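Local coordinates for protein rhodopsin (Todarodes pacificus, PDB 4WW3) that detects light through bound retinal and relays the signal to G proteins that activate phospholipase C in vision at low light intensity, at residues K55-P60 / V309-F314; I66-S71 / F112-T117; K313-I318 / C329-K334. One frame throughout, in Å; residues are numbered along the deposited sequence.

Contact 1: residues K55-P60 / V309-F314; sequences KSLQTP and VSHPKF. With BOG (octyl beta-D-glucopyranoside), chain G.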
loop_
_atom_site.group_PDB
_atom_site.type_symbol
_atom_site.label_atom_id
_atom_site.label_comp_id
_atom_site.label_asym_id
_atom_site.label_seq_id
_atom_site.Cartn_x
_atom_site.Cartn_y
_atom_site.Cartn_z
ATOM N N LYS A 55 -7.450 -14.644 -17.065
ATOM C CA LYS A 55 -8.819 -14.189 -17.310
ATOM C C LYS A 55 -9.735 -14.350 -16.100
ATOM O O LYS A 55 -10.759 -13.669 -15.991
ATOM C CB LYS A 55 -9.430 -14.906 -18.516
ATOM C CG LYS A 55 -9.842 -16.342 -18.289
ATOM C CD LYS A 55 -10.748 -16.796 -19.431
ATOM C CE LYS A 55 -11.190 -18.238 -19.272
ATOM N NZ LYS A 55 -12.010 -18.684 -20.429
ATOM N N SER A 56 -9.356 -15.248 -15.193
ATOM C CA SER A 56 -10.147 -15.491 -13.994
ATOM C C SER A 56 -10.074 -14.289 -13.064
ATOM O O SER A 56 -10.987 -14.051 -12.282
ATOM C CB SER A 56 -9.642 -16.731 -13.260
ATOM O OG SER A 56 -8.830 -16.368 -12.158
ATOM N N LEU A 57 -8.993 -13.524 -13.155
ATOM C CA LEU A 57 -8.818 -12.350 -12.311
ATOM C C LEU A 57 -9.135 -11.047 -13.059
ATOM O O LEU A 57 -8.921 -9.954 -12.527
ATOM C CB LEU A 57 -7.377 -12.296 -11.805
ATOM C CG LEU A 57 -6.784 -13.530 -11.110
ATOM C CD1 LEU A 57 -5.275 -13.381 -10.972
ATOM C CD2 LEU A 57 -7.407 -13.712 -9.741
ATOM N N GLN A 58 -9.649 -11.174 -14.283
ATOM C CA GLN A 58 -9.973 -10.047 -15.170
ATOM C C GLN A 58 -11.169 -9.129 -14.847
ATOM O O GLN A 58 -11.763 -8.549 -15.768
ATOM C CB GLN A 58 -10.168 -10.577 -16.597
ATOM C CG GLN A 58 -9.185 -10.064 -17.630
ATOM C CD GLN A 58 -7.819 -10.679 -17.473
ATOM O OE1 GLN A 58 -7.194 -10.545 -16.428
ATOM N NE2 GLN A 58 -7.341 -11.359 -18.515
ATOM N N THR A 59 -11.522 -8.970 -13.569
ATOM C CA THR A 59 -12.661 -8.118 -13.181
ATOM C C THR A 59 -12.304 -6.658 -12.828
ATOM O O THR A 59 -11.316 -6.411 -12.133
ATOM C CB THR A 59 -13.448 -8.750 -11.996
ATOM O OG1 THR A 59 -12.528 -9.305 -11.042
ATOM C CG2 THR A 59 -14.385 -9.850 -12.492
ATOM N N PRO A 60 -13.121 -5.681 -13.297
ATOM C CA PRO A 60 -12.972 -4.231 -13.090
ATOM C C PRO A 60 -12.306 -3.819 -11.790
ATOM O O PRO A 60 -11.378 -3.013 -11.792
ATOM C CB PRO A 60 -14.402 -3.728 -13.177
ATOM C CG PRO A 60 -14.963 -4.592 -14.242
ATOM C CD PRO A 60 -14.446 -5.973 -13.875
ATOM N N VAL A 309 -0.964 -16.105 0.063
ATOM C CA VAL A 309 -1.375 -17.036 1.107
ATOM C C VAL A 309 -2.845 -16.910 1.442
ATOM O O VAL A 309 -3.355 -17.677 2.251
ATOM C CB VAL A 309 -0.581 -16.849 2.427
ATOM C CG1 VAL A 309 0.641 -17.730 2.420
ATOM C CG2 VAL A 309 -0.178 -15.407 2.610
ATOM N N SER A 310 -3.541 -15.968 0.810
ATOM C CA SER A 310 -4.950 -15.757 1.115
ATOM C C SER A 310 -5.848 -15.468 -0.080
ATOM O O SER A 310 -7.017 -15.137 0.098
ATOM C CB SER A 310 -5.074 -14.606 2.099
ATOM O OG SER A 310 -4.717 -13.390 1.467
ATOM N N HIS A 311 -5.307 -15.570 -1.290
ATOM C CA HIS A 311 -6.087 -15.310 -2.493
ATOM C C HIS A 311 -6.251 -16.585 -3.316
ATOM O O HIS A 311 -5.301 -17.070 -3.931
ATOM C CB HIS A 311 -5.420 -14.216 -3.320
ATOM C CG HIS A 311 -6.372 -13.486 -4.207
ATOM N ND1 HIS A 311 -7.111 -14.105 -5.182
ATOM C CD2 HIS A 311 -6.757 -12.179 -4.209
ATOM C CE1 HIS A 311 -7.913 -13.232 -5.748
ATOM N NE2 HIS A 311 -7.724 -12.052 -5.183
ATOM N N PRO A 312 -7.468 -17.158 -3.333
ATOM C CA PRO A 312 -7.587 -18.379 -4.122
ATOM C C PRO A 312 -7.253 -18.258 -5.604
ATOM O O PRO A 312 -6.281 -18.860 -6.058
ATOM C CB PRO A 312 -9.036 -18.822 -3.872
ATOM C CG PRO A 312 -9.743 -17.560 -3.547
ATOM C CD PRO A 312 -8.747 -16.824 -2.680
ATOM N N LYS A 313 -8.033 -17.493 -6.367
ATOM C CA LYS A 313 -7.763 -17.397 -7.797
ATOM C C LYS A 313 -6.316 -17.020 -8.077
ATOM O O LYS A 313 -5.657 -17.627 -8.923
ATOM C CB LYS A 313 -8.694 -16.382 -8.453
ATOM C CG LYS A 313 -10.076 -16.886 -8.773
ATOM C CD LYS A 313 -10.901 -15.783 -9.405
ATOM C CE LYS A 313 -12.297 -16.278 -9.703
ATOM N NZ LYS A 313 -13.156 -15.190 -10.231
ATOM N N PHE A 314 -5.820 -16.025 -7.356
ATOM C CA PHE A 314 -4.453 -15.584 -7.544
ATOM C C PHE A 314 -3.485 -16.705 -7.217
ATOM O O PHE A 314 -2.512 -16.910 -7.933
ATOM C CB PHE A 314 -4.153 -14.362 -6.668
ATOM C CG PHE A 314 -2.738 -13.873 -6.775
ATOM C CD1 PHE A 314 -2.212 -13.483 -8.001
ATOM C CD2 PHE A 314 -1.918 -13.824 -5.656
ATOM C CE1 PHE A 314 -0.887 -13.058 -8.119
ATOM C CE2 PHE A 314 -0.586 -13.396 -5.757
ATOM C CZ PHE A 314 -0.072 -13.015 -6.993
HETATM C C1 BOG G . -14.332 -10.654 -7.756
HETATM O O1 BOG G . -13.901 -9.861 -6.737
HETATM C C2 BOG G . -14.438 -11.986 -7.049
HETATM O O2 BOG G . -13.149 -12.470 -6.502
HETATM C C3 BOG G . -14.923 -12.846 -8.128
HETATM O O3 BOG G . -15.040 -14.066 -7.480
HETATM C C4 BOG G . -16.299 -12.282 -8.686
HETATM O O4 BOG G . -16.778 -13.098 -9.715
HETATM C C5 BOG G . -16.137 -10.973 -9.358
HETATM O O5 BOG G . -15.651 -10.157 -8.294
HETATM C C6 BOG G . -17.507 -10.396 -9.909
HETATM O O6 BOG G . -17.318 -8.924 -10.271
HETATM C "C1'" BOG G . -13.124 -8.946 -7.447
HETATM C "C2'" BOG G . -13.112 -7.827 -6.524
HETATM C "C3'" BOG G . -11.648 -7.604 -6.316
HETATM C "C4'" BOG G . -11.637 -7.021 -5.016
HETATM C "C5'" BOG G . -10.193 -6.860 -4.714
HETATM C "C6'" BOG G . -10.111 -7.434 -3.410
HETATM C "C7'" BOG G . -8.816 -6.916 -2.948
HETATM C "C8'" BOG G . -8.259 -8.084 -2.346
HETATM O O HOH W 1 -12.175 -11.970 -9.865
#
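Lys313 NZ donates to the backbone oxygen Ser56 O at 3.2 Å, arriving with a C=O...N angle of 148° and tilted from the carbonyl plane. The bond joins the first cytoplasmic loop, between helices 23-53 and 62-79, to the first turn of helix 312-321, the short cytoplasmic helix 8 of rhodopsin-family receptors. A water that contacts Thr59 OG1 at 2.9 Å accepts a weak second bond from the ammonium, and the glucoside headgroup of the detergent lies close by. Asp339 and Glu343 add long, weak ion pairs that would probably help to balance the charge.

The lysine reaches the loop because its CG lies anti to its own carbonyl carbon (chi1 -81°) and the chain beyond is fully extended. On the way it runs alongside Ser56, whose OG is 3.5 Å from Lys313 CD, while Leu57 slides past its root in the opposing direction. Cut back to an alanine, the side chain has neither ammonium nor outer methylenes, and Ser56 O is likely to be left without this donor, with a gap beside Ser56 OG.

Leu57 divides its two methyls. CD2 sits over the start of the helix, against Lys313 CB and 3.7 Å from Phe314 N, and also approaches His311 CE1; CD1 comes to the edge of the Phe314 ring, which meets Phe51 too. His311 occupies the N-cap: Phe314 N donates to His311 ND1 at 3.2 Å with an N-H...N angle of 161°, although the amide nitrogen stands well out of the imidazole plane.

Contact 2: residues I66-S71 / F112-T117; sequences INLAFS and FMSIMT. With RET (retinal), chain C; PLM (palmitic acid), chain D.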
loop_
_atom_site.group_PDB
_atom_site.type_symbol
_atom_site.label_atom_id
_atom_site.label_comp_id
_atom_site.label_asym_id
_atom_site.label_seq_id
_atom_site.Cartn_x
_atom_site.Cartn_y
_atom_site.Cartn_z
ATOM N N ILE A 66 -4.171 -3.968 -9.463
ATOM C CA ILE A 66 -3.107 -3.778 -10.416
ATOM C C ILE A 66 -2.462 -2.449 -10.060
ATOM O O ILE A 66 -1.249 -2.365 -9.883
ATOM C CB ILE A 66 -3.674 -3.753 -11.850
ATOM C CG1 ILE A 66 -3.674 -5.175 -12.430
ATOM C CG2 ILE A 66 -2.892 -2.780 -12.713
ATOM C CD1 ILE A 66 -4.614 -6.139 -11.733
ATOM N N ASN A 67 -3.291 -1.415 -9.911
ATOM C CA ASN A 67 -2.799 -0.080 -9.585
ATOM C C ASN A 67 -1.989 -0.046 -8.297
ATOM O O ASN A 67 -1.006 0.691 -8.197
ATOM C CB ASN A 67 -3.956 0.903 -9.484
ATOM C CG ASN A 67 -3.482 2.328 -9.313
ATOM O OD1 ASN A 67 -2.759 2.854 -10.157
ATOM N ND2 ASN A 67 -3.884 2.970 -8.215
ATOM N N LEU A 68 -2.400 -0.841 -7.315
ATOM C CA LEU A 68 -1.709 -0.887 -6.026
ATOM C C LEU A 68 -0.336 -1.550 -6.187
ATOM O O LEU A 68 0.648 -1.181 -5.525
ATOM C CB LEU A 68 -2.562 -1.661 -5.008
ATOM C CG LEU A 68 -2.424 -1.401 -3.500
ATOM C CD1 LEU A 68 -3.454 -2.249 -2.744
ATOM C CD2 LEU A 68 -1.019 -1.725 -3.032
ATOM N N ALA A 69 -0.286 -2.536 -7.079
ATOM C CA ALA A 69 0.946 -3.260 -7.348
ATOM C C ALA A 69 1.920 -2.398 -8.120
ATOM O O ALA A 69 3.118 -2.421 -7.838
ATOM C CB ALA A 69 0.648 -4.524 -8.126
ATOM N N PHE A 70 1.415 -1.642 -9.100
ATOM C CA PHE A 70 2.289 -0.783 -9.885
ATOM C C PHE A 70 2.869 0.299 -8.986
ATOM O O PHE A 70 3.990 0.781 -9.193
ATOM C CB PHE A 70 1.560 -0.102 -11.027
ATOM C CG PHE A 70 2.392 0.943 -11.677
ATOM C CD1 PHE A 70 3.477 0.577 -12.469
ATOM C CD2 PHE A 70 2.207 2.288 -11.379
ATOM C CE1 PHE A 70 4.379 1.532 -12.952
ATOM C CE2 PHE A 70 3.104 3.257 -11.857
ATOM C CZ PHE A 70 4.195 2.875 -12.643
ATOM N N SER A 71 2.081 0.673 -7.987
ATOM C CA SER A 71 2.466 1.676 -7.029
ATOM C C SER A 71 3.606 1.125 -6.172
ATOM O O SER A 71 4.675 1.730 -6.073
ATOM C CB SER A 71 1.248 2.030 -6.175
ATOM O OG SER A 71 1.552 3.011 -5.195
ATOM N N PHE A 112 1.060 7.551 -0.675
ATOM C CA PHE A 112 -0.307 8.067 -0.681
ATOM C C PHE A 112 -1.157 7.253 -1.636
ATOM O O PHE A 112 -2.332 6.980 -1.379
ATOM C CB PHE A 112 -0.353 9.512 -1.183
ATOM C CG PHE A 112 0.303 10.510 -0.283
ATOM C CD1 PHE A 112 0.990 11.589 -0.829
ATOM C CD2 PHE A 112 0.222 10.394 1.093
ATOM C CE1 PHE A 112 1.588 12.535 -0.023
ATOM C CE2 PHE A 112 0.820 11.337 1.903
ATOM C CZ PHE A 112 1.510 12.412 1.342
ATOM N N MET A 113 -0.554 6.894 -2.763
ATOM C CA MET A 113 -1.253 6.143 -3.792
ATOM C C MET A 113 -1.729 4.778 -3.346
ATOM O O MET A 113 -2.826 4.349 -3.699
ATOM C CB MET A 113 -0.377 5.977 -5.036
ATOM C CG MET A 113 -1.134 5.322 -6.177
ATOM S SD MET A 113 -0.726 6.078 -7.731
ATOM C CE MET A 113 -0.267 4.657 -8.647
ATOM N N SER A 114 -0.910 4.087 -2.567
ATOM C CA SER A 114 -1.307 2.766 -2.135
ATOM C C SER A 114 -2.484 2.789 -1.157
ATOM O O SER A 114 -3.358 1.922 -1.241
ATOM C CB SER A 114 -0.100 2.017 -1.564
ATOM O OG SER A 114 0.805 1.671 -2.608
ATOM N N ILE A 115 -2.543 3.772 -0.255
ATOM C CA ILE A 115 -3.675 3.824 0.681
ATOM C C ILE A 115 -4.921 4.289 -0.052
ATOM O O ILE A 115 -5.997 3.707 0.107
ATOM C CB ILE A 115 -3.447 4.778 1.879
ATOM C CG1 ILE A 115 -2.114 5.498 1.728
ATOM C CG2 ILE A 115 -3.517 3.999 3.187
ATOM C CD1 ILE A 115 -1.968 6.705 2.624
ATOM N N MET A 116 -4.780 5.334 -0.865
ATOM C CA MET A 116 -5.919 5.846 -1.626
ATOM C C MET A 116 -6.426 4.807 -2.623
ATOM O O MET A 116 -7.581 4.852 -3.038
ATOM C CB MET A 116 -5.551 7.121 -2.378
ATOM C CG MET A 116 -6.766 7.793 -3.018
ATOM S SD MET A 116 -8.147 8.055 -1.826
ATOM C CE MET A 116 -7.535 9.480 -0.809
ATOM N N THR A 117 -5.550 3.888 -3.022
ATOM C CA THR A 117 -5.928 2.824 -3.943
ATOM C C THR A 117 -6.690 1.818 -3.093
ATOM O O THR A 117 -7.670 1.211 -3.539
ATOM C CB THR A 117 -4.690 2.103 -4.543
ATOM O OG1 THR A 117 -3.965 3.004 -5.380
ATOM C CG2 THR A 117 -5.114 0.898 -5.374
HETATM C C1 RET C . 2.575 10.410 5.940
HETATM C C2 RET C . 1.573 9.541 6.785
HETATM C C3 RET C . 1.460 8.154 6.457
HETATM C C4 RET C . 1.228 7.883 4.996
HETATM C C5 RET C . 2.073 8.709 4.033
HETATM C C6 RET C . 2.713 9.860 4.436
HETATM C C7 RET C . 3.597 10.678 3.486
HETATM C C8 RET C . 4.894 10.440 3.358
HETATM C C9 RET C . 5.965 10.967 2.484
HETATM C C10 RET C . 7.022 10.101 2.443
HETATM C C11 RET C . 8.284 10.010 1.763
HETATM C C12 RET C . 9.065 8.961 2.100
HETATM C C13 RET C . 10.291 8.413 1.512
HETATM C C14 RET C . 10.861 7.373 2.194
HETATM C C15 RET C . 12.070 6.589 1.899
HETATM C C16 RET C . 1.975 11.840 5.979
HETATM C C17 RET C . 3.927 10.419 6.649
HETATM C C18 RET C . 2.107 8.088 2.649
HETATM C C19 RET C . 5.828 12.293 1.765
HETATM C C20 RET C . 10.835 9.005 0.239
HETATM C C1 PLM D . 0.912 -6.091 -21.167
HETATM O O2 PLM D . 1.913 -5.932 -21.863
HETATM C C2 PLM D . 1.068 -6.512 -19.690
HETATM C C3 PLM D . 1.188 -5.338 -18.692
HETATM C C4 PLM D . 2.443 -5.477 -17.823
HETATM C C5 PLM D . 2.795 -4.189 -17.123
HETATM C C6 PLM D . 4.045 -4.391 -16.295
HETATM C C7 PLM D . 4.657 -3.062 -15.869
HETATM C C8 PLM D . 5.939 -3.258 -15.033
HETATM C C9 PLM D . 6.315 -2.001 -14.246
HETATM C CA PLM D . 7.609 -1.371 -14.733
HETATM C CB PLM D . 7.467 0.144 -14.866
HETATM C CC PLM D . 8.222 0.910 -13.777
HETATM C CD PLM D . 8.067 2.417 -13.937
HETATM C CE PLM D . 9.233 3.135 -13.283
HETATM C CF PLM D . 9.325 4.607 -13.681
HETATM C CG PLM D . 10.510 5.315 -13.007
#
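Ser71 and Ser114 bring their hydroxyls together through different first torsions: Ser71 OG lies anti to the backbone N (chi1 180°), whereas Ser114 OG lies anti to the carbonyl carbon (chi1 -71°). The two oxygens meet at 3.0 Å, with Ser71 OG donating to Ser114 OG. Ser114 OG has its strongest partner outside the pair, a hydrogen bond with Asp72 OD2, and a weak one with Phe110 O in its own helix. Ser71 OG also rests on Met113 CB, 3.5 Å away.

One turn earlier in the chain, Asn67 brings its amide against helix 96-130. Its ND2 stands 2.8 Å from Thr117 OG1, and its OD1 is 3.4 Å from Met113 CE while accepting a hydrogen bond from Trp152 NE1 of helix 141-160. This gathering of helices 2, 3 and 4 is characteristic of the seven-transmembrane rhodopsin fold. Residues 68-72 spell the LAxxD motif of transmembrane helix 2, and Trp152 is the conserved tryptophan of helix 4. Segments 66-71 and 112-117 run antiparallel, their axes 9.0 Å apart with 165° between their directions.

Apolar groups fill in around the polar pairs. Leu68 lays CB against Thr117 CG2 at 3.6 Å, and its CD2 lies beside Ser114 OG and CB. Met113 bends at both outer torsions, which carries CE to the edge of the Phe70 ring near its plane; the same ring meets a palmitic acid chain at another part of its edge. Facing a different direction, Phe112 belongs to the retinal pocket, its CE2 lying 3.3 Å from C7 of the chromophore.

Contact 3: residues K313-I318 / C329-K334; sequences KFREAI and CQFDDK. With PLM (palmitic acid), chain E.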
loop_
_atom_site.group_PDB
_atom_site.type_symbol
_atom_site.label_atom_id
_atom_site.label_comp_id
_atom_site.label_asym_id
_atom_site.label_seq_id
_atom_site.Cartn_x
_atom_site.Cartn_y
_atom_site.Cartn_z
ATOM N N LYS A 313 -8.033 -17.493 -6.367
ATOM C CA LYS A 313 -7.763 -17.397 -7.797
ATOM C C LYS A 313 -6.316 -17.020 -8.077
ATOM O O LYS A 313 -5.657 -17.627 -8.923
ATOM C CB LYS A 313 -8.694 -16.382 -8.453
ATOM C CG LYS A 313 -10.076 -16.886 -8.773
ATOM C CD LYS A 313 -10.901 -15.783 -9.405
ATOM C CE LYS A 313 -12.297 -16.278 -9.703
ATOM N NZ LYS A 313 -13.156 -15.190 -10.231
ATOM N N PHE A 314 -5.820 -16.025 -7.356
ATOM C CA PHE A 314 -4.453 -15.584 -7.544
ATOM C C PHE A 314 -3.485 -16.705 -7.217
ATOM O O PHE A 314 -2.512 -16.910 -7.933
ATOM C CB PHE A 314 -4.153 -14.362 -6.668
ATOM C CG PHE A 314 -2.738 -13.873 -6.775
ATOM C CD1 PHE A 314 -2.212 -13.483 -8.001
ATOM C CD2 PHE A 314 -1.918 -13.824 -5.656
ATOM C CE1 PHE A 314 -0.887 -13.058 -8.119
ATOM C CE2 PHE A 314 -0.586 -13.396 -5.757
ATOM C CZ PHE A 314 -0.072 -13.015 -6.993
ATOM N N ARG A 315 -3.746 -17.437 -6.140
ATOM C CA ARG A 315 -2.867 -18.528 -5.748
ATOM C C ARG A 315 -2.929 -19.648 -6.760
ATOM O O ARG A 315 -1.950 -20.368 -6.972
ATOM C CB ARG A 315 -3.252 -19.039 -4.374
ATOM C CG ARG A 315 -2.661 -18.224 -3.255
ATOM C CD ARG A 315 -3.331 -18.589 -1.966
ATOM N NE ARG A 315 -3.470 -20.040 -1.826
ATOM C CZ ARG A 315 -2.479 -20.870 -1.512
ATOM N NH1 ARG A 315 -1.253 -20.407 -1.299
ATOM N NH2 ARG A 315 -2.734 -22.171 -1.393
ATOM N N GLU A 316 -4.098 -19.792 -7.371
ATOM C CA GLU A 316 -4.332 -20.790 -8.400
ATOM C C GLU A 316 -3.369 -20.417 -9.531
ATOM O O GLU A 316 -2.567 -21.231 -9.987
ATOM C CB GLU A 316 -5.778 -20.678 -8.883
ATOM C CG GLU A 316 -6.302 -21.814 -9.730
ATOM C CD GLU A 316 -7.586 -21.415 -10.456
ATOM O OE1 GLU A 316 -8.412 -22.305 -10.767
ATOM O OE2 GLU A 316 -7.760 -20.200 -10.722
ATOM N N ALA A 317 -3.437 -19.156 -9.950
ATOM C CA ALA A 317 -2.604 -18.624 -11.022
ATOM C C ALA A 317 -1.125 -18.876 -10.799
ATOM O O ALA A 317 -0.421 -19.284 -11.715
ATOM C CB ALA A 317 -2.853 -17.117 -11.186
ATOM N N ILE A 318 -0.649 -18.619 -9.587
ATOM C CA ILE A 318 0.766 -18.825 -9.293
ATOM C C ILE A 318 1.110 -20.290 -9.519
ATOM O O ILE A 318 2.097 -20.610 -10.180
ATOM C CB ILE A 318 1.133 -18.462 -7.820
ATOM C CG1 ILE A 318 0.790 -16.999 -7.521
ATOM C CG2 ILE A 318 2.622 -18.682 -7.589
ATOM C CD1 ILE A 318 1.121 -16.574 -6.106
ATOM N N CYS A 329 3.401 -22.776 0.830
ATOM C CA CYS A 329 1.967 -22.471 0.856
ATOM C C CYS A 329 1.334 -23.143 -0.340
ATOM O O CYS A 329 0.794 -22.474 -1.220
ATOM C CB CYS A 329 1.764 -20.972 0.759
ATOM S SG CYS A 329 3.071 -20.169 1.667
ATOM N N GLN A 330 1.410 -24.470 -0.360
ATOM C CA GLN A 330 0.890 -25.296 -1.448
ATOM C C GLN A 330 -0.573 -25.055 -1.804
ATOM O O GLN A 330 -1.422 -24.940 -0.923
ATOM C CB GLN A 330 1.096 -26.775 -1.113
ATOM C CG GLN A 330 1.159 -27.645 -2.343
ATOM C CD GLN A 330 2.049 -27.029 -3.403
ATOM O OE1 GLN A 330 3.272 -26.998 -3.256
ATOM N NE2 GLN A 330 1.435 -26.510 -4.469
ATOM N N PHE A 331 -0.862 -25.008 -3.100
ATOM C CA PHE A 331 -2.218 -24.769 -3.589
ATOM C C PHE A 331 -3.032 -26.054 -3.763
ATOM O O PHE A 331 -2.479 -27.127 -4.009
ATOM C CB PHE A 331 -2.152 -24.008 -4.924
ATOM C CG PHE A 331 -3.492 -23.773 -5.566
ATOM C CD1 PHE A 331 -4.469 -23.027 -4.918
ATOM C CD2 PHE A 331 -3.776 -24.294 -6.823
ATOM C CE1 PHE A 331 -5.712 -22.805 -5.510
ATOM C CE2 PHE A 331 -5.011 -24.079 -7.425
ATOM C CZ PHE A 331 -5.980 -23.333 -6.765
ATOM N N ASP A 332 -4.352 -25.922 -3.624
ATOM C CA ASP A 332 -5.306 -27.025 -3.775
ATOM C C ASP A 332 -6.600 -26.540 -4.443
ATOM O O ASP A 332 -7.081 -25.441 -4.169
ATOM C CB ASP A 332 -5.652 -27.637 -2.418
ATOM C CG ASP A 332 -6.945 -28.436 -2.460
ATOM O OD1 ASP A 332 -7.137 -29.205 -3.429
ATOM O OD2 ASP A 332 -7.768 -28.295 -1.528
ATOM N N ASP A 333 -7.178 -27.377 -5.297
ATOM C CA ASP A 333 -8.401 -27.011 -6.002
ATOM C C ASP A 333 -9.539 -26.564 -5.104
ATOM O O ASP A 333 -10.280 -25.645 -5.451
ATOM C CB ASP A 333 -8.875 -28.172 -6.865
ATOM C CG ASP A 333 -7.819 -28.623 -7.837
ATOM O OD1 ASP A 333 -8.111 -29.501 -8.675
ATOM O OD2 ASP A 333 -6.689 -28.098 -7.757
ATOM N N LYS A 334 -9.676 -27.216 -3.955
ATOM C CA LYS A 334 -10.742 -26.898 -3.015
ATOM C C LYS A 334 -10.823 -25.417 -2.651
ATOM O O LYS A 334 -11.877 -24.934 -2.238
ATOM C CB LYS A 334 -10.580 -27.745 -1.749
ATOM C CG LYS A 334 -10.970 -29.209 -1.942
ATOM C CD LYS A 334 -10.614 -30.074 -0.734
ATOM C CE LYS A 334 -11.676 -31.153 -0.465
ATOM N NZ LYS A 334 -11.856 -32.141 -1.571
HETATM C C1 PLM E . 4.341 -17.125 0.980
HETATM O O2 PLM E . 3.337 -17.655 0.542
HETATM C C2 PLM E . 5.711 -17.557 0.495
HETATM C C3 PLM E . 6.401 -16.434 -0.274
HETATM C C4 PLM E . 7.762 -16.155 0.317
HETATM C C5 PLM E . 8.681 -15.500 -0.668
HETATM C C6 PLM E . 10.013 -15.270 -0.006
HETATM C C7 PLM E . 10.026 -13.949 0.742
HETATM C C8 PLM E . 11.371 -13.676 1.442
HETATM C C9 PLM E . 11.202 -13.012 2.813
HETATM C CA PLM E . 11.780 -13.870 3.908
HETATM C CB PLM E . 12.734 -13.081 4.769
HETATM C CC PLM E . 13.636 -14.012 5.548
HETATM C CD PLM E . 14.589 -13.232 6.425
HETATM C CE PLM E . 14.271 -13.476 7.884
HETATM C CF PLM E . 13.541 -12.301 8.518
HETATM C CG PLM E . 13.223 -12.555 9.992
#
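Arg315 grips two successive carbonyls of the chain that follows helix 8. Its NH1 donates to Cys329 O at 2.9 Å with an N-H...O angle of 160°, and its NH2 donates to Gln330 O at 3.1 Å with 145°. Both oxygens lie at the edge of the guanidinium, near its plane, but NH2 approaches Gln330 O from above the carbonyl plane instead of along a lone pair. The same group makes a salt bridge from NH2 to Glu335 and a further hydrogen bond from NH1 to Ser308 O; the several bonds should hold the guanidinium from turning, and Glu335 would probably offset its charge.

Phe331 supplies the packing. Its ring lays one face against the helix backbone, and Glu316 CA sits 3.6 Å from the ring centroid, 18° off the normal, in a CH-pi contact. Glu316 crosses the rim obliquely, CG 3.3 Å from Phe331 CZ, and the extended chain carries the carboxylate past the ring.

Cys329 is a known palmitoylation site, though no lipid is attached in this model; a separate palmitic acid lies beside its sulfur, too close for the detail to be trusted. The loop 329-334 thus folds back along one side of helix 312-321, with Cys329 also touching Val309 of helix 303-310, while Phe314, Ala317 and Ile318 touch Leu50 of helix 23-53.

How the contacts relate
Following the chain from the N terminus, the loop after helix 23-53 supplies the first half of contact 1, whose partner arrives 249 residues later, where helix 303-310 gives way to helix 312-321. Nested inside that long excursion, contact 2 closes a much shorter loop between helices 62-79 and 96-130 in the membrane core, its centre about 17 Å from that of contact 1. Contact 3 follows contact 2 in series and begins where contact 1 ends: both use Lys313 and Phe314, and the chain then turns back after ten intervening residues. Those two touch, with Pro312 O 4.0 Å from Phe331 CE1, so helix 312-321 is bound to the first cytoplasmic loop and to the C-terminal tail.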